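Local coordinates for FTT_1639c (PDB 7KZW), which is of unknown function but probably forms the soluble, mostly beta-strand domain of a protein that is held in a membrane by a transmembrane helix, at residues C60-A65 with L92-K97; M20-M25 with L122-E127; F38-K43 with T82-G87; K44-L49 with A109-I114. The protein carries 3 engineered substitutions. All blocks are in the same frame, centred on the assembly; numbering follows the deposited sequence. Where two conformers were deposited one is given.

In the fold
All four contacts reach one mixed sheet, curled so that F62 packs on strand 102-111. Contact 1 is an antiparallel strand pair whose centre lies about 6 Å from that of the chain. Contact 2, its centre about 10 Å from that of contact 1, adds the next strand, 21-27, and carries the C-terminal helical turn. Contacts 3 and 4, with centres about 10 Å apart, lie across the chain's centre from contact 2, where strands 79-83, 48-58 and 102-111 run side by side. Along the sequence, contact 2 spans the other three, while the segments of contacts 3 and 4 alternate, so distant segments are tied together at both ends of the domain.

Contact 1. Residues C60-A65 with L92-K97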
loop_
_atom_site.group_PDB
_atom_site.type_symbol
_atom_site.label_atom_id
_atom_site.label_comp_id
_atom_site.label_asym_id
_atom_site.label_seq_id
_atom_site.Cartn_x
_atom_site.Cartn_y
_atom_site.Cartn_z
ATOM N N CYS A 60 -10.162 -8.435 0.748
ATOM C CA CYS A 60 -9.204 -7.333 0.578
ATOM C C CYS A 60 -7.974 -7.787 -0.195
ATOM O O CYS A 60 -7.618 -8.967 -0.258
ATOM C CB CYS A 60 -8.715 -6.849 1.952
ATOM S SG CYS A 60 -10.103 -6.324 3.018
ATOM N N LYS A 61 -7.303 -6.807 -0.798
ATOM C CA LYS A 61 -6.096 -7.097 -1.578
ATOM C C LYS A 61 -5.221 -5.846 -1.634
ATOM O O LYS A 61 -5.717 -4.715 -1.593
ATOM C CB LYS A 61 -6.437 -7.532 -3.002
ATOM C CG LYS A 61 -7.177 -6.473 -3.803
ATOM C CD LYS A 61 -7.574 -7.045 -5.207
ATOM C CE LYS A 61 -8.321 -6.017 -6.054
ATOM N NZ LYS A 61 -8.688 -6.648 -7.374
ATOM N N PHE A 62 -3.909 -6.057 -1.743
ATOM C CA PHE A 62 -2.989 -4.960 -2.012
ATOM C C PHE A 62 -2.654 -4.956 -3.493
ATOM O O PHE A 62 -2.407 -6.010 -4.086
ATOM C CB PHE A 62 -1.646 -5.207 -1.302
ATOM C CG PHE A 62 -1.676 -5.008 0.219
ATOM C CD1 PHE A 62 -1.432 -3.754 0.787
ATOM C CD2 PHE A 62 -1.968 -6.089 1.040
ATOM C CE1 PHE A 62 -1.415 -3.616 2.188
ATOM C CE2 PHE A 62 -1.959 -5.944 2.458
ATOM C CZ PHE A 62 -1.733 -4.723 3.002
ATOM N N ILE A 63 -2.632 -3.774 -4.070
ATOM C CA ILE A 63 -2.222 -3.507 -5.453
ATOM C C ILE A 63 -0.911 -2.750 -5.408
ATOM O O ILE A 63 -0.747 -1.838 -4.579
ATOM C CB ILE A 63 -3.276 -2.634 -6.177
ATOM C CG1 ILE A 63 -4.680 -3.184 -5.935
ATOM C CG2 ILE A 63 -2.944 -2.517 -7.678
ATOM C CD1 ILE A 63 -4.822 -4.499 -6.549
ATOM N N TYR A 64 0.039 -3.116 -6.276
ATOM C CA TYR A 64 1.323 -2.410 -6.335
ATOM C C TYR A 64 1.784 -2.347 -7.776
ATOM O O TYR A 64 1.226 -3.016 -8.633
ATOM C CB TYR A 64 2.378 -3.129 -5.469
ATOM C CG TYR A 64 2.632 -4.579 -5.787
ATOM C CD1 TYR A 64 3.704 -4.954 -6.562
ATOM C CD2 TYR A 64 1.807 -5.569 -5.278
ATOM C CE1 TYR A 64 3.950 -6.288 -6.845
ATOM C CE2 TYR A 64 2.061 -6.902 -5.521
ATOM C CZ TYR A 64 3.156 -7.287 -6.306
ATOM O OH TYR A 64 3.421 -8.615 -6.604
ATOM N N ALA A 65 2.810 -1.523 -8.034
ATOM C CA ALA A 65 3.458 -1.486 -9.341
ATOM C C ALA A 65 4.582 -2.517 -9.328
ATOM O O ALA A 65 5.578 -2.369 -8.593
ATOM C CB ALA A 65 3.999 -0.085 -9.629
ATOM N N LEU A 92 1.460 1.447 -2.394
ATOM C CA LEU A 92 0.522 0.345 -2.215
ATOM C C LEU A 92 -0.869 0.911 -2.133
ATOM O O LEU A 92 -1.112 1.831 -1.349
ATOM C CB LEU A 92 0.778 -0.374 -0.890
ATOM C CG LEU A 92 2.104 -1.070 -0.715
ATOM C CD1 LEU A 92 2.219 -1.595 0.778
ATOM C CD2 LEU A 92 2.273 -2.273 -1.669
ATOM N N LYS A 93 -1.804 0.283 -2.851
ATOM C CA LYS A 93 -3.233 0.546 -2.633
ATOM C C LYS A 93 -3.851 -0.668 -1.966
ATOM O O LYS A 93 -3.871 -1.763 -2.539
ATOM C CB LYS A 93 -3.956 0.780 -3.940
ATOM C CG LYS A 93 -5.381 1.262 -3.669
ATOM C CD LYS A 93 -6.075 1.470 -5.024
ATOM C CE LYS A 93 -7.514 1.986 -4.801
ATOM N NZ LYS A 93 -8.253 2.191 -6.104
ATOM N N LEU A 94 -4.339 -0.525 -0.745
ATOM C CA LEU A 94 -5.033 -1.622 -0.040
ATOM C C LEU A 94 -6.522 -1.392 -0.234
ATOM O O LEU A 94 -7.032 -0.321 0.109
ATOM C CB LEU A 94 -4.700 -1.572 1.441
ATOM C CG LEU A 94 -5.424 -2.625 2.293
ATOM C CD1 LEU A 94 -5.182 -4.040 1.826
ATOM C CD2 LEU A 94 -5.009 -2.423 3.750
ATOM N N GLU A 95 -7.198 -2.359 -0.860
ATOM C CA GLU A 95 -8.614 -2.221 -1.232
ATOM C C GLU A 95 -9.432 -3.276 -0.514
ATOM O O GLU A 95 -8.957 -4.405 -0.301
ATOM C CB GLU A 95 -8.814 -2.531 -2.739
ATOM C CG GLU A 95 -8.155 -1.551 -3.653
ATOM C CD GLU A 95 -8.507 -1.815 -5.111
ATOM O OE1 GLU A 95 -8.901 -2.956 -5.455
ATOM O OE2 GLU A 95 -8.384 -0.885 -5.904
ATOM N N CYS A 96 -10.558 -2.899 -0.089
ATOM C CA CYS A 96 -11.576 -3.915 0.400
ATOM C C CYS A 96 -12.918 -3.843 -0.414
ATOM O O CYS A 96 -13.287 -2.811 -1.026
ATOM C CB CYS A 96 -11.833 -3.691 1.889
ATOM S SG CYS A 96 -12.660 -2.122 2.297
ATOM N N LYS A 97 -13.519 -4.988 -0.522
ATOM C CA LYS A 97 -14.756 -5.066 -1.281
ATOM C C LYS A 97 -15.753 -5.872 -0.476
ATOM O O LYS A 97 -15.488 -7.044 -0.174
ATOM C CB LYS A 97 -14.505 -5.742 -2.638
ATOM C CG LYS A 97 -15.740 -6.081 -3.446
ATOM C CD LYS A 97 -16.308 -4.863 -4.109
ATOM C CE LYS A 97 -17.302 -5.303 -5.201
ATOM N NZ LYS A 97 -18.108 -4.145 -5.681
HETATM O O HOH W 1 -9.729 -3.581 -7.963
#
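F62 and L94 meet within an antiparallel strand pair as non-hydrogen-bonded neighbours, and the ring of F62 lies under the leucine. From L94 CB, which is 3.9 Å from F62 CE1, the side chain leaves with CG anti to the backbone N (chi1 177°). CG rises past the same ring atom, and CD1 then settles over the centre of the ring, 5° off its normal, in a CH-pi contact; L94 CD2 hangs near F62 CZ at 4.1 Å. A branched aliphatic chain suits this place because one methyl can lie flat over an aromatic face. On the same side of the sheet as F62 and L94, C60 and C96 are neighbours.

The other side of the sheet carries K61, K93 and E95, with I63 among them. Beyond CG, K61 runs extended alongside E95, and K61 CE reaches E95 OE1 at 3.2 Å, while a water bonded to that oxygen at 2.7 Å also weakly meets K61 NZ. K93 NZ forms a salt bridge with E95 OE2 (3.1 Å) whose hydrogen bond is weak. Paired backbone bonds link K61 with E95 and I63 with K93.

Strand 72-75 flanks 60-65 on its outer side, strand 21-27 flanks 90-97, and Y105 of strand 102-111 meets the F62 ring edge-to-face.

Contact 2. Residues M20-M25 with L122-E127; sequences MTAYNM and LSYLVE. Engineered in segment 20-25: M20 (natural residue Leu), M25 (natural residue Ile).
Y124 holds its ring against M20 because CG stands anti to the backbone N (chi1 177°), while M20, an engineered selenomethionine, turns CG beside its own N (chi1 -76°) and runs out extended. The result is a Met-aromatic contact between the residue before strand 21-27, which with T21 forms a G1 beta bulge facing S16, and the short C-terminal helix 124-127. M20 CB lies over one face of the Y124 ring, offset toward the rim, and M20 CG comes to 3.9 Å from Y124 CZ. The selenium is more remote, 5.4 Å from the ring centroid and oblique to it. T21 O approaches the ring at its edge, 3.5 Å from Y124 CE1.

The helix is begun by S123, an N-cap whose OG accepts from V126 N at 3.0 Å; a serine fits because its short hydroxyl can fold back to meet an amide of the first turn. That turn brings E127 down on the strand. E127 CB rests on A22 CB at 3.6 Å, a close approach that the small alanine side chain permits. L122, just before the helix, places CD1 alongside the amide of N24 and CD2 near the backbone of Y23. Strand 90-97 pairs with 21-27 through A22 and N24, and L122 also packs on its L94.

N24 suits the polar end of the interface because one NH2 group can serve two acceptors. Its ND2 gives a straight bond to Y23 O (167°), from above that carbonyl's plane, and a weak one of 3.3 Å to E127 OE2, whose carboxylate stands nearly perpendicular to the amide.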
loop_
_atom_site.group_PDB
_atom_site.type_symbol
_atom_site.label_atom_id
_atom_site.label_comp_id
_atom_site.label_asym_id
_atom_site.label_seq_id
_atom_site.Cartn_x
_atom_site.Cartn_y
_atom_site.Cartn_z
HETATM N N MSE A 20 -19.753 -0.766 -2.385
HETATM C CA MSE A 20 -19.209 -1.235 -1.115
HETATM C C MSE A 20 -17.681 -1.546 -1.203
HETATM O O MSE A 20 -17.191 -2.644 -0.867
HETATM C CB MSE A 20 -20.058 -2.380 -0.481
HETATM C CG MSE A 20 -21.454 -1.828 0.208
HETATM SE SE MSE A 20 -22.392 -3.330 0.911
HETATM C CE MSE A 20 -23.999 -2.405 1.535
ATOM N N THR A 21 -16.922 -0.546 -1.642
ATOM C CA THR A 21 -15.465 -0.613 -1.686
ATOM C C THR A 21 -14.893 0.467 -0.782
ATOM O O THR A 21 -15.548 1.471 -0.478
ATOM C CB THR A 21 -14.907 -0.373 -3.065
ATOM O OG1 THR A 21 -15.405 0.876 -3.552
ATOM C CG2 THR A 21 -15.345 -1.491 -4.028
ATOM N N ALA A 22 -13.666 0.243 -0.336
ATOM C CA ALA A 22 -12.932 1.260 0.402
ATOM C C ALA A 22 -11.455 1.017 0.166
ATOM O O ALA A 22 -11.043 -0.081 -0.260
ATOM C CB ALA A 22 -13.285 1.308 1.896
ATOM N N TYR A 23 -10.646 2.041 0.447
ATOM C CA TYR A 23 -9.226 1.872 0.213
ATOM C C TYR A 23 -8.400 2.743 1.130
ATOM O O TYR A 23 -8.858 3.748 1.710
ATOM C CB TYR A 23 -8.858 2.143 -1.251
ATOM C CG TYR A 23 -8.925 3.601 -1.574
ATOM C CD1 TYR A 23 -7.792 4.411 -1.438
ATOM C CD2 TYR A 23 -10.123 4.202 -1.959
ATOM C CE1 TYR A 23 -7.860 5.769 -1.724
ATOM C CE2 TYR A 23 -10.199 5.607 -2.213
ATOM C CZ TYR A 23 -9.050 6.352 -2.085
ATOM O OH TYR A 23 -9.072 7.726 -2.362
ATOM N N ASN A 24 -7.140 2.329 1.284
ATOM C CA ASN A 24 -6.067 3.158 1.849
ATOM C C ASN A 24 -4.946 3.161 0.817
ATOM O O ASN A 24 -4.544 2.085 0.315
ATOM C CB ASN A 24 -5.474 2.567 3.141
ATOM C CG ASN A 24 -6.279 2.847 4.427
ATOM O OD1 ASN A 24 -5.772 2.576 5.517
ATOM N ND2 ASN A 24 -7.472 3.496 4.329
HETATM N N MSE A 25 -4.406 4.336 0.496
HETATM C CA MSE A 25 -3.259 4.449 -0.399
HETATM C C MSE A 25 -2.048 4.848 0.434
HETATM O O MSE A 25 -2.105 5.867 1.124
HETATM C CB MSE A 25 -3.540 5.544 -1.436
HETATM C CG MSE A 25 -2.476 5.693 -2.484
HETATM SE SE MSE A 25 -2.419 4.216 -3.705
HETATM C CE MSE A 25 -3.949 4.634 -4.795
ATOM N N LEU A 122 -7.915 -2.628 7.717
ATOM C CA LEU A 122 -8.904 -1.918 6.900
ATOM C C LEU A 122 -10.171 -2.751 6.892
ATOM O O LEU A 122 -10.114 -3.986 6.765
ATOM C CB LEU A 122 -8.393 -1.818 5.467
ATOM C CG LEU A 122 -9.249 -1.022 4.503
ATOM C CD1 LEU A 122 -9.471 0.370 4.936
ATOM C CD2 LEU A 122 -8.585 -1.060 3.075
ATOM N N SER A 123 -11.306 -2.054 7.013
ATOM C CA SER A 123 -12.587 -2.713 6.808
ATOM C C SER A 123 -13.540 -1.741 6.157
ATOM O O SER A 123 -13.439 -0.526 6.346
ATOM C CB SER A 123 -13.249 -3.223 8.104
ATOM O OG SER A 123 -13.629 -2.108 8.900
ATOM N N TYR A 124 -14.470 -2.270 5.354
ATOM C CA TYR A 124 -15.444 -1.381 4.747
ATOM C C TYR A 124 -16.246 -0.670 5.840
ATOM O O TYR A 124 -16.537 0.534 5.730
ATOM C CB TYR A 124 -16.370 -2.142 3.777
ATOM C CG TYR A 124 -17.406 -1.214 3.234
ATOM C CD1 TYR A 124 -17.135 -0.368 2.144
ATOM C CD2 TYR A 124 -18.647 -1.144 3.841
ATOM C CE1 TYR A 124 -18.071 0.535 1.691
ATOM C CE2 TYR A 124 -19.604 -0.203 3.391
ATOM C CZ TYR A 124 -19.288 0.615 2.318
ATOM O OH TYR A 124 -20.256 1.518 1.871
ATOM N N LEU A 125 -16.624 -1.397 6.890
ATOM C CA LEU A 125 -17.454 -0.798 7.963
ATOM C C LEU A 125 -16.771 0.427 8.555
ATOM O O LEU A 125 -17.363 1.511 8.663
ATOM C CB LEU A 125 -17.740 -1.851 9.033
ATOM C CG LEU A 125 -18.530 -1.387 10.273
ATOM C CD1 LEU A 125 -19.859 -0.808 9.887
ATOM C CD2 LEU A 125 -18.665 -2.584 11.201
ATOM N N VAL A 126 -15.502 0.282 8.919
ATOM C CA VAL A 126 -14.835 1.399 9.552
ATOM C C VAL A 126 -14.595 2.511 8.554
ATOM O O VAL A 126 -14.892 3.680 8.804
ATOM C CB VAL A 126 -13.537 0.938 10.211
ATOM C CG1 VAL A 126 -12.683 2.159 10.556
ATOM C CG2 VAL A 126 -13.839 0.136 11.464
ATOM N N GLU A 127 -14.087 2.166 7.370
ATOM C CA GLU A 127 -13.663 3.178 6.424
ATOM C C GLU A 127 -14.833 3.964 5.874
ATOM O O GLU A 127 -14.673 5.135 5.493
ATOM C CB GLU A 127 -12.873 2.470 5.316
ATOM C CG GLU A 127 -11.796 3.268 4.732
ATOM C CD GLU A 127 -10.776 3.753 5.727
ATOM O OE1 GLU A 127 -10.471 3.136 6.781
ATOM O OE2 GLU A 127 -10.272 4.815 5.447
#

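Contact 3. Residues F38-K43 with T82-G87. Engineered in segment 38-43: M41 (natural residue Ile).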
loop_
_atom_site.group_PDB
_atom_site.type_symbol
_atom_site.label_atom_id
_atom_site.label_comp_id
_atom_site.label_asym_id
_atom_site.label_seq_id
_atom_site.Cartn_x
_atom_site.Cartn_y
_atom_site.Cartn_z
ATOM N N PHE A 38 13.300 7.503 -5.960
ATOM C CA PHE A 38 12.792 7.903 -7.272
ATOM C C PHE A 38 11.683 6.971 -7.694
ATOM O O PHE A 38 11.615 5.822 -7.225
ATOM C CB PHE A 38 13.920 7.850 -8.304
ATOM C CG PHE A 38 15.049 8.758 -7.944
ATOM C CD1 PHE A 38 14.911 10.129 -8.094
ATOM C CD2 PHE A 38 16.207 8.264 -7.387
ATOM C CE1 PHE A 38 15.944 11.008 -7.758
ATOM C CE2 PHE A 38 17.255 9.127 -7.027
ATOM C CZ PHE A 38 17.115 10.507 -7.226
ATOM N N ASN A 39 10.756 7.487 -8.521
ATOM C CA ASN A 39 9.579 6.770 -8.951
ATOM C C ASN A 39 9.679 6.363 -10.417
ATOM O O ASN A 39 10.689 6.624 -11.088
ATOM C CB ASN A 39 8.303 7.557 -8.612
ATOM C CG ASN A 39 8.187 8.850 -9.377
ATOM O OD1 ASN A 39 8.378 8.853 -10.576
ATOM N ND2 ASN A 39 7.843 9.939 -8.697
ATOM N N ILE A 40 8.610 5.740 -10.936
ATOM C CA ILE A 40 8.692 5.168 -12.276
ATOM C C ILE A 40 8.709 6.211 -13.379
ATOM O O ILE A 40 8.878 5.882 -14.563
ATOM C CB ILE A 40 7.641 4.061 -12.528
ATOM C CG1 ILE A 40 6.220 4.600 -12.376
ATOM C CG2 ILE A 40 7.949 2.887 -11.610
ATOM C CD1 ILE A 40 5.152 3.495 -12.664
HETATM N N MSE A 41 8.495 7.465 -13.041
HETATM C CA MSE A 41 8.627 8.532 -14.069
HETATM C C MSE A 41 10.082 8.944 -14.171
HETATM O O MSE A 41 10.396 9.660 -15.119
HETATM C CB MSE A 41 7.866 9.778 -13.670
HETATM C CG MSE A 41 6.369 9.634 -13.737
HETATM SE SE MSE A 41 5.434 11.257 -13.143
HETATM C CE MSE A 41 6.439 12.234 -14.427
ATOM N N ASP A 42 10.943 8.432 -13.315
ATOM C CA ASP A 42 12.331 8.866 -13.205
ATOM C C ASP A 42 13.245 7.869 -13.905
ATOM O O ASP A 42 12.850 6.747 -14.246
ATOM C CB ASP A 42 12.722 9.087 -11.742
ATOM C CG ASP A 42 11.793 10.126 -11.022
ATOM O OD1 ASP A 42 11.359 11.104 -11.696
ATOM O OD2 ASP A 42 11.498 9.976 -9.791
ATOM N N LYS A 43 14.487 8.313 -14.144
ATOM C CA LYS A 43 15.389 7.506 -14.954
ATOM C C LYS A 43 15.764 6.204 -14.263
ATOM O O LYS A 43 15.920 5.171 -14.929
ATOM C CB LYS A 43 16.643 8.322 -15.298
ATOM C CG LYS A 43 16.411 9.390 -16.392
ATOM C CD LYS A 43 17.363 10.622 -16.328
ATOM C CE LYS A 43 17.593 11.283 -17.715
ATOM N NZ LYS A 43 16.396 11.143 -18.611
ATOM N N THR A 82 8.568 -7.324 -5.081
ATOM C CA THR A 82 9.262 -6.083 -5.467
ATOM C C THR A 82 8.254 -5.079 -5.982
ATOM O O THR A 82 7.393 -5.435 -6.787
ATOM C CB THR A 82 10.235 -6.382 -6.572
ATOM O OG1 THR A 82 11.052 -7.483 -6.204
ATOM C CG2 THR A 82 11.135 -5.107 -6.862
ATOM N N ALA A 83 8.331 -3.855 -5.509
ATOM C CA ALA A 83 7.383 -2.792 -5.876
ATOM C C ALA A 83 8.105 -1.494 -6.174
ATOM O O ALA A 83 9.238 -1.270 -5.717
ATOM C CB ALA A 83 6.435 -2.520 -4.703
ATOM N N TYR A 84 7.486 -0.668 -7.000
ATOM C CA TYR A 84 8.029 0.610 -7.411
ATOM C C TYR A 84 7.001 1.683 -7.157
ATOM O O TYR A 84 5.807 1.437 -7.204
ATOM C CB TYR A 84 8.344 0.574 -8.910
ATOM C CG TYR A 84 9.430 -0.432 -9.221
ATOM C CD1 TYR A 84 9.128 -1.754 -9.481
ATOM C CD2 TYR A 84 10.756 -0.039 -9.202
ATOM C CE1 TYR A 84 10.145 -2.688 -9.741
ATOM C CE2 TYR A 84 11.778 -0.970 -9.412
ATOM C CZ TYR A 84 11.435 -2.261 -9.725
ATOM O OH TYR A 84 12.435 -3.206 -9.978
ATOM N N LEU A 85 7.471 2.905 -6.919
ATOM C CA LEU A 85 6.558 4.016 -6.704
ATOM C C LEU A 85 5.945 4.475 -8.023
ATOM O O LEU A 85 6.649 4.632 -9.030
ATOM C CB LEU A 85 7.336 5.186 -6.116
ATOM C CG LEU A 85 7.788 5.006 -4.668
ATOM C CD1 LEU A 85 8.704 6.158 -4.298
ATOM C CD2 LEU A 85 6.547 4.985 -3.724
ATOM N N SER A 86 4.646 4.767 -7.991
ATOM C CA SER A 86 4.002 5.363 -9.167
ATOM C C SER A 86 4.490 6.791 -9.362
ATOM O O SER A 86 5.205 7.372 -8.528
ATOM C CB SER A 86 2.486 5.410 -8.993
ATOM O OG SER A 86 2.149 6.441 -8.061
ATOM N N GLY A 87 4.039 7.408 -10.446
ATOM C CA GLY A 87 4.463 8.765 -10.675
ATOM C C GLY A 87 3.952 9.776 -9.666
ATOM O O GLY A 87 4.526 10.883 -9.568
HETATM O O HOH W 2 10.229 3.438 -7.265
HETATM O O HOH W 3 6.866 12.363 -10.149
#
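A type I beta turn, N39 to D42, packs here against the segment leaving strand 79-83, at one end of the sheet. The join is made by I40 N, which donates to L85 O at 3.0 Å, nearly in line with the carbonyl. Both branches of the isoleucine lie against the same oxygen from the side of the turn, with I40 CG1 and CG2 each 3.4 Å from L85 O. I40 CG2 also meets Y84 CB at 3.6 Å, the two side chains crossing at about a right angle. A beta-branched residue suits the place since its two arms can pack on one carbonyl oxygen while one of them touches Y84.

N39 shapes the turn. With CG set between N and the carbonyl carbon (chi1 66°), its OD1 folds forward to accept from M41 N, an Asx turn, and D42 OD2 takes N39 N from the other end of the loop. Asparagine fits here because its amide has an acceptor for the turn and a donor to spare: ND2 bonds N89 OD1 and a water that in turn donates to G87 O. A second water joins F38 O to L85 N. On the apolar side, N39 CB and L85 CB touch, and L85 also packs on F48 and L91.

M41, an engineered selenomethionine, bends at its end to lay M41 SE 3.6 Å from G87 CA, where glycine presents no side chain.

Contact 4. Residues K44-L49 with A109-I114; sequences KPTEFL and AYANAI
This contact is part of the antiparallel pairing of strands 48-58 and 102-111, beside the type I' turn A111 to I114 of a beta hairpin that leads into strand 114-123. L49 and Y110 form the hydrogen-bonded pair: L49 N gives to Y110 O and Y110 N gives to L49 O, both at 2.9 Å. The ring of Y110 turns an edge to this pair, with Y110 CD2 3.5 Å from L49 O.

F48 packs against A111. The methyl CB of A111 stands over the centre of the F48 ring, 13° off the ring normal, and comes to 3.5 Å from F48 CE2, a CH-pi contact. Setting CG beside the backbone N (chi1 -74°) carries the ring under A111 and leaves its edge facing A109 CB. Two alanines suit these places because a single methyl lets the large ring lie close against strand 102-111.

Beyond the L49-Y110 pair, the segments part and a water bridges them. N112, in a turn position with positive phi and psi that asparagine adopts readily, approaches T46 obliquely, N112 ND2 lying 3.6 Å from T46 CG2. The threonine divides its branches: the methyl CG2 also packs on A111 CB, while OG1 accepts from F38 N, which ties in the preceding loop. The bridging water is gripped three times, for it donates to E47 O and to N112 OD1 and accepts from N112 N at 2.9 Å.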
loop_
_atom_site.group_PDB
_atom_site.type_symbol
_atom_site.label_atom_id
_atom_site.label_comp_id
_atom_site.label_asym_id
_atom_site.label_seq_id
_atom_site.Cartn_x
_atom_site.Cartn_y
_atom_site.Cartn_z
ATOM N N LYS A 44 15.897 6.221 -12.928
ATOM C CA LYS A 44 16.302 5.041 -12.162
ATOM C C LYS A 44 15.360 4.822 -10.978
ATOM O O LYS A 44 15.659 5.232 -9.838
ATOM C CB LYS A 44 17.780 5.087 -11.752
ATOM C CG LYS A 44 18.171 3.779 -11.049
ATOM C CD LYS A 44 18.840 2.744 -11.946
ATOM C CE LYS A 44 19.073 1.393 -11.211
ATOM N NZ LYS A 44 18.002 0.945 -10.229
ATOM N N PRO A 45 14.190 4.218 -11.210
ATOM C CA PRO A 45 13.213 4.032 -10.112
ATOM C C PRO A 45 13.773 3.171 -8.994
ATOM O O PRO A 45 14.419 2.161 -9.231
ATOM C CB PRO A 45 12.009 3.377 -10.809
ATOM C CG PRO A 45 12.191 3.775 -12.328
ATOM C CD PRO A 45 13.689 3.724 -12.506
ATOM N N THR A 46 13.492 3.565 -7.754
ATOM C CA THR A 46 14.006 2.853 -6.602
ATOM C C THR A 46 13.195 1.569 -6.410
ATOM O O THR A 46 11.953 1.609 -6.406
ATOM C CB THR A 46 13.789 3.727 -5.376
ATOM O OG1 THR A 46 14.518 4.960 -5.552
ATOM C CG2 THR A 46 14.314 2.995 -4.131
ATOM N N GLU A 47 13.875 0.437 -6.230
ATOM C CA GLU A 47 13.219 -0.817 -5.894
ATOM C C GLU A 47 12.831 -0.806 -4.419
ATOM O O GLU A 47 13.692 -0.582 -3.544
ATOM C CB GLU A 47 14.194 -2.001 -6.064
ATOM C CG GLU A 47 13.958 -2.803 -7.283
ATOM C CD GLU A 47 14.917 -3.978 -7.462
ATOM O OE1 GLU A 47 15.347 -4.565 -6.496
ATOM O OE2 GLU A 47 15.305 -4.193 -8.647
ATOM N N PHE A 48 11.586 -1.147 -4.110
ATOM C CA PHE A 48 11.148 -1.446 -2.753
ATOM C C PHE A 48 11.001 -2.956 -2.609
ATOM O O PHE A 48 10.332 -3.597 -3.450
ATOM C CB PHE A 48 9.801 -0.782 -2.446
ATOM C CG PHE A 48 9.922 0.713 -2.243
ATOM C CD1 PHE A 48 10.187 1.572 -3.280
ATOM C CD2 PHE A 48 9.687 1.250 -0.966
ATOM C CE1 PHE A 48 10.255 2.943 -3.072
ATOM C CE2 PHE A 48 9.769 2.659 -0.748
ATOM C CZ PHE A 48 10.069 3.491 -1.819
ATOM N N LEU A 49 11.722 -3.556 -1.668
ATOM C CA LEU A 49 11.694 -4.990 -1.429
ATOM C C LEU A 49 10.770 -5.139 -0.234
ATOM O O LEU A 49 11.050 -4.628 0.862
ATOM C CB LEU A 49 13.101 -5.498 -1.174
ATOM C CG LEU A 49 14.034 -5.159 -2.332
ATOM C CD1 LEU A 49 15.451 -5.623 -1.910
ATOM C CD2 LEU A 49 13.639 -5.878 -3.661
ATOM N N ALA A 109 8.699 -2.537 4.224
ATOM C CA ALA A 109 9.224 -2.224 2.891
ATOM C C ALA A 109 10.611 -1.623 3.008
ATOM O O ALA A 109 10.823 -0.685 3.785
ATOM C CB ALA A 109 8.263 -1.270 2.175
ATOM N N TYR A 110 11.577 -2.167 2.267
ATOM C CA TYR A 110 12.939 -1.654 2.326
ATOM C C TYR A 110 13.274 -0.953 1.023
ATOM O O TYR A 110 13.156 -1.559 -0.060
ATOM C CB TYR A 110 13.956 -2.782 2.510
ATOM C CG TYR A 110 13.768 -3.517 3.753
ATOM C CD1 TYR A 110 14.373 -3.099 4.922
ATOM C CD2 TYR A 110 12.955 -4.641 3.763
ATOM C CE1 TYR A 110 14.168 -3.842 6.126
ATOM C CE2 TYR A 110 12.758 -5.341 4.877
ATOM C CZ TYR A 110 13.354 -4.955 6.041
ATOM O OH TYR A 110 13.119 -5.745 7.150
ATOM N N ALA A 111 13.826 0.255 1.108
ATOM C CA ALA A 111 14.284 0.969 -0.079
ATOM C C ALA A 111 15.554 1.687 0.310
ATOM O O ALA A 111 15.572 2.380 1.336
ATOM C CB ALA A 111 13.216 1.976 -0.551
ATOM N N ASN A 112 16.618 1.493 -0.485
ATOM C CA ASN A 112 17.860 2.285 -0.372
ATOM C C ASN A 112 18.280 2.482 1.070
ATOM O O ASN A 112 18.410 3.614 1.550
ATOM C CB ASN A 112 17.689 3.659 -0.990
ATOM C CG ASN A 112 17.677 3.607 -2.442
ATOM O OD1 ASN A 112 18.036 2.574 -3.046
ATOM N ND2 ASN A 112 17.277 4.711 -3.052
ATOM N N ALA A 113 18.464 1.373 1.765
ATOM C CA ALA A 113 18.956 1.388 3.135
ATOM C C ALA A 113 17.949 1.890 4.184
ATOM O O ALA A 113 18.349 2.281 5.283
ATOM C CB ALA A 113 20.303 2.114 3.257
ATOM N N ILE A 114 16.645 1.885 3.931
ATOM C CA ILE A 114 15.710 2.367 4.944
ATOM C C ILE A 114 14.534 1.396 5.019
ATOM O O ILE A 114 14.010 0.941 3.995
ATOM C CB ILE A 114 15.201 3.786 4.649
ATOM C CG1 ILE A 114 16.322 4.830 4.382
ATOM C CG2 ILE A 114 14.312 4.246 5.766
ATOM C CD1 ILE A 114 17.333 5.039 5.480
HETATM O O HOH W 4 17.020 4.598 -5.605
HETATM O O HOH W 5 16.274 0.403 -3.114
#